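Local coordinates for UL18 protein (Human herpesvirus 5, PDB 3D2U) that probably helps the virus resist natural killer cells as an MHC class I mimic that engages the host inhibitory receptor LILRB1 and modulates its activity, at residues Phe11-Thr14 with Ser15-Thr18; Gly27-Phe30 with Phe31-His34. The protein carries 4 engineered substitutions. All coordinates share one frame; numbering follows the deposited sequence.

Contact 1. Residues Phe11-Thr14 with Ser15-Thr18; sequences FDDT and SHMT
Asp13 and His16 lie side by side across the tight turn that joins strand 2-11 to strand 17-25. CB of Asp13 is 3.2 Å from N of His16, and also lies close to CB of His16 and N of Ser15. CG of Asp13 is 3.6 Å from ND1 of His16. With CG roughly anti to the carbonyl carbon (chi1 -90°), OD2 of Asp13 comes to 3.0 Å from ND1 of His16, but the angle is poor for a hydrogen bond and the carboxylate and ring planes stand 83° apart. ND1 has a better-placed partner in the hydroxyl of Ser15, with OG to ND1 of His16 at 3.0 Å, and this bond helps fix the rotation of the ring. The carboxylate may nonetheless favour a protonated imidazole.

The backbone beneath is pinned by the carbonyl of His16, whose O accepts both Asp12 N, at 2.8 Å, and Asp13 N, at 2.9 Å. The second of these bonds is nearly straight (174°) and uses a lone pair in the carbonyl plane. On the other side of the loop, CG and CE of Met17 each meet CD1 of Phe11 at 4.0 Å, with the sulfur oblique to the ring in a Met-aromatic contact; both side chains also touch Leu81 of helix 62-88. Two successive residues, Asp12 and Asp13, opposite one His16 make a classic beta bulge at the hairpin end.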
loop_
_atom_site.group_PDB
_atom_site.type_symbol
_atom_site.label_atom_id
_atom_site.label_comp_id
_atom_site.label_asym_id
_atom_site.label_seq_id
_atom_site.Cartn_x
_atom_site.Cartn_y
_atom_site.Cartn_z
ATOM N N PHE A 11 -23.293 -0.391 4.213
ATOM C CA PHE A 11 -24.570 0.195 4.587
ATOM C C PHE A 11 -24.453 1.683 4.278
ATOM O O PHE A 11 -23.591 2.346 4.831
ATOM C CB PHE A 11 -24.843 0.015 6.093
ATOM C CG PHE A 11 -26.088 0.736 6.584
ATOM C CD1 PHE A 11 -27.298 0.059 6.713
ATOM C CD2 PHE A 11 -26.056 2.103 6.877
ATOM C CE1 PHE A 11 -28.462 0.728 7.124
ATOM C CE2 PHE A 11 -27.213 2.777 7.286
ATOM C CZ PHE A 11 -28.413 2.092 7.410
ATOM N N ASP A 12 -25.290 2.201 3.383
ATOM C CA ASP A 12 -25.275 3.632 3.082
ATOM C C ASP A 12 -26.590 4.250 3.589
ATOM O O ASP A 12 -26.576 5.291 4.250
ATOM C CB ASP A 12 -25.111 3.907 1.571
ATOM C CG ASP A 12 -23.676 3.707 1.075
ATOM O OD1 ASP A 12 -22.727 4.135 1.762
ATOM O OD2 ASP A 12 -23.497 3.146 -0.025
ATOM N N ASP A 13 -27.710 3.591 3.280
ATOM C CA ASP A 13 -29.072 4.015 3.671
ATOM C C ASP A 13 -29.795 2.827 4.250
ATOM O O ASP A 13 -29.311 1.698 4.201
ATOM C CB ASP A 13 -29.936 4.377 2.459
ATOM C CG ASP A 13 -29.844 5.810 2.070
ATOM O OD1 ASP A 13 -29.002 6.531 2.635
ATOM O OD2 ASP A 13 -30.621 6.215 1.179
ATOM N N THR A 14 -31.001 3.086 4.741
ATOM C CA THR A 14 -31.847 2.018 5.234
ATOM C C THR A 14 -32.332 1.300 3.963
ATOM O O THR A 14 -32.771 0.162 4.015
ATOM C CB THR A 14 -33.056 2.581 6.013
ATOM O OG1 THR A 14 -33.522 3.772 5.364
ATOM C CG2 THR A 14 -32.677 2.893 7.455
ATOM N N SER A 15 -32.230 1.980 2.822
ATOM C CA SER A 15 -32.649 1.404 1.545
ATOM C C SER A 15 -31.507 1.255 0.540
ATOM O O SER A 15 -31.730 0.865 -0.604
ATOM C CB SER A 15 -33.769 2.246 0.920
ATOM O OG SER A 15 -33.326 3.563 0.644
ATOM N N HIS A 16 -30.290 1.569 0.972
ATOM C CA HIS A 16 -29.117 1.463 0.111
ATOM C C HIS A 16 -27.989 0.670 0.782
ATOM O O HIS A 16 -27.275 1.178 1.651
ATOM C CB HIS A 16 -28.616 2.861 -0.286
ATOM C CG HIS A 16 -29.513 3.569 -1.253
ATOM N ND1 HIS A 16 -30.769 4.019 -0.910
ATOM C CD2 HIS A 16 -29.347 3.875 -2.562
ATOM C CE1 HIS A 16 -31.341 4.571 -1.966
ATOM N NE2 HIS A 16 -30.498 4.496 -2.982
ATOM N N MET A 17 -27.849 -0.585 0.366
ATOM C CA MET A 17 -26.829 -1.491 0.879
ATOM C C MET A 17 -26.244 -2.296 -0.279
ATOM O O MET A 17 -26.955 -2.664 -1.210
ATOM C CB MET A 17 -27.446 -2.430 1.915
ATOM C CG MET A 17 -27.828 -1.739 3.221
ATOM S SD MET A 17 -29.300 -2.430 3.982
ATOM C CE MET A 17 -28.615 -3.429 5.190
ATOM N N THR A 18 -24.944 -2.550 -0.222
ATOM C CA THR A 18 -24.258 -3.310 -1.260
ATOM C C THR A 18 -23.509 -4.478 -0.652
ATOM O O THR A 18 -23.013 -4.389 0.470
ATOM C CB THR A 18 -23.187 -2.480 -1.978
ATOM O OG1 THR A 18 -23.737 -1.226 -2.390
ATOM C CG2 THR A 18 -22.651 -3.252 -3.203
#

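Contact 2. Residues Gly27-Phe30 with Phe31-His34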
loop_
_atom_site.group_PDB
_atom_site.type_symbol
_atom_site.label_atom_id
_atom_site.label_comp_id
_atom_site.label_asym_id
_atom_site.label_seq_id
_atom_site.Cartn_x
_atom_site.Cartn_y
_atom_site.Cartn_z
ATOM N N GLY A 27 -4.746 -17.533 -4.296
ATOM C CA GLY A 27 -4.420 -16.181 -4.720
ATOM C C GLY A 27 -5.082 -15.701 -5.998
ATOM O O GLY A 27 -4.897 -14.554 -6.388
ATOM N N GLN A 28 -5.844 -16.560 -6.664
ATOM C CA GLN A 28 -6.510 -16.150 -7.897
ATOM C C GLN A 28 -7.990 -15.853 -7.649
ATOM O O GLN A 28 -8.723 -16.690 -7.126
ATOM C CB GLN A 28 -6.381 -17.235 -8.978
ATOM C CG GLN A 28 -4.966 -17.482 -9.495
ATOM C CD GLN A 28 -4.950 -18.299 -10.787
ATOM O OE1 GLN A 28 -5.507 -19.397 -10.853
ATOM N NE2 GLN A 28 -4.310 -17.762 -11.816
ATOM N N HIS A 29 -8.422 -14.657 -8.028
ATOM C CA HIS A 29 -9.819 -14.247 -7.867
ATOM C C HIS A 29 -10.603 -14.889 -9.006
ATOM O O HIS A 29 -10.464 -14.495 -10.169
ATOM C CB HIS A 29 -9.923 -12.710 -7.899
ATOM C CG HIS A 29 -11.308 -12.185 -8.137
ATOM N ND1 HIS A 29 -12.438 -12.779 -7.615
ATOM C CD2 HIS A 29 -11.736 -11.103 -8.826
ATOM C CE1 HIS A 29 -13.504 -12.083 -7.975
ATOM N NE2 HIS A 29 -13.107 -11.062 -8.710
ATOM N N PHE A 30 -11.418 -15.884 -8.666
ATOM C CA PHE A 30 -12.196 -16.622 -9.659
ATOM C C PHE A 30 -13.709 -16.433 -9.622
ATOM O O PHE A 30 -14.393 -16.746 -10.598
ATOM C CB PHE A 30 -11.913 -18.122 -9.529
ATOM C CG PHE A 30 -12.483 -18.750 -8.280
ATOM C CD1 PHE A 30 -11.798 -18.692 -7.070
ATOM C CD2 PHE A 30 -13.710 -19.400 -8.323
ATOM C CE1 PHE A 30 -12.321 -19.277 -5.919
ATOM C CE2 PHE A 30 -14.252 -19.991 -7.181
ATOM C CZ PHE A 30 -13.561 -19.931 -5.975
ATOM N N PHE A 31 -14.233 -15.930 -8.508
ATOM C CA PHE A 31 -15.673 -15.770 -8.368
ATOM C C PHE A 31 -16.122 -14.467 -7.708
ATOM O O PHE A 31 -15.479 -13.975 -6.779
ATOM C CB PHE A 31 -16.229 -16.948 -7.562
ATOM C CG PHE A 31 -17.673 -16.808 -7.217
ATOM C CD1 PHE A 31 -18.664 -17.216 -8.112
ATOM C CD2 PHE A 31 -18.055 -16.228 -6.008
ATOM C CE1 PHE A 31 -20.016 -17.044 -7.806
ATOM C CE2 PHE A 31 -19.404 -16.051 -5.692
ATOM C CZ PHE A 31 -20.389 -16.459 -6.593
ATOM N N THR A 32 -17.242 -13.929 -8.181
ATOM C CA THR A 32 -17.806 -12.711 -7.614
ATOM C C THR A 32 -19.323 -12.771 -7.587
ATOM O O THR A 32 -19.954 -13.229 -8.537
ATOM C CB THR A 32 -17.397 -11.435 -8.403
ATOM O OG1 THR A 32 -16.038 -11.111 -8.100
ATOM C CG2 THR A 32 -18.294 -10.252 -8.030
ATOM N N TYR A 33 -19.892 -12.332 -6.470
ATOM C CA TYR A 33 -21.335 -12.224 -6.313
ATOM C C TYR A 33 -21.534 -10.785 -5.875
ATOM O O TYR A 33 -20.910 -10.328 -4.914
ATOM C CB TYR A 33 -21.898 -13.139 -5.233
ATOM C CG TYR A 33 -23.340 -12.781 -4.920
ATOM C CD1 TYR A 33 -24.380 -13.155 -5.776
ATOM C CD2 TYR A 33 -23.659 -12.011 -3.798
ATOM C CE1 TYR A 33 -25.697 -12.770 -5.524
ATOM C CE2 TYR A 33 -24.963 -11.623 -3.542
ATOM C CZ TYR A 33 -25.981 -12.004 -4.408
ATOM O OH TYR A 33 -27.279 -11.623 -4.155
ATOM N N HIS A 34 -22.400 -10.079 -6.586
ATOM C CA HIS A 34 -22.685 -8.677 -6.302
ATOM C C HIS A 34 -24.199 -8.435 -6.324
ATOM O O HIS A 34 -24.932 -9.092 -7.068
ATOM C CB HIS A 34 -21.982 -7.811 -7.344
ATOM C CG HIS A 34 -22.253 -6.345 -7.215
ATOM N ND1 HIS A 34 -21.645 -5.550 -6.268
ATOM C CD2 HIS A 34 -23.050 -5.523 -7.939
ATOM C CE1 HIS A 34 -22.055 -4.301 -6.415
ATOM N NE2 HIS A 34 -22.909 -4.260 -7.422
#
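Phe30 and Phe31 are consecutive, and their rings diverge from a shared peptide. The Phe30 ring leans forward beside the peptide, because CG lies between the backbone N and the carbonyl carbon (chi1 70°). CG of Phe30 is thereby brought to 3.3 Å from N of Phe31, and the CD2 side of the ring leans on Phe31, with CD2 of Phe30 to CB of Phe31 at 3.6 Å. From that CB the ring of Phe31 runs on obliquely to that of Phe30, CG being anti to its own backbone N (chi1 173°), and touches Ala45, Tyr5 and an apolar side chain of the bound peptide.

His29 brings the edge of its imidazole to the backbone that follows: O of Phe31 lies in the ring plane, 3.4 Å from ND1 of His29, at an angle too poor for a hydrogen bond. ND1 instead makes a weak bond to O of Gly23. NE2 of His29 and OG1 of Thr32 are each hydrogen-bonded to an acidic side chain of another protein chain, so this polar edge is satisfied by the assembly.

Phe30 and Phe31 both face Gly23 in a classic beta bulge, which lets two successive residues answer one on strand 17-25. Strand 28-36 runs between strands 17-25 and 44-47, while the Phe30 ring packs among Trp51 of helix 51-58, Tyr181 of helix 173-184 and Leu3 of strand 2-11.

In the fold
Both contacts belong to the antiparallel sheet that floors the class I-like alpha 1 and alpha 2 platform; the bulge of contact 1 closes within its own segments, that of contact 2 against strand 17-25. Contact 1 is a surface turn far from the centre of the chain, rich in charged and polar groups and closed by backbone bonds, with helix 62-88 beside its one buried residue, Met17. Contact 2 is buried and nearer the middle, dominated by aromatic rings, and its polar edge faces another protein chain. Their centres are 23 Å apart, yet they meet through neighbouring strands 17-25 and 28-36, where CG2 of Thr18 packs against CE1 of His34 at 3.4 Å.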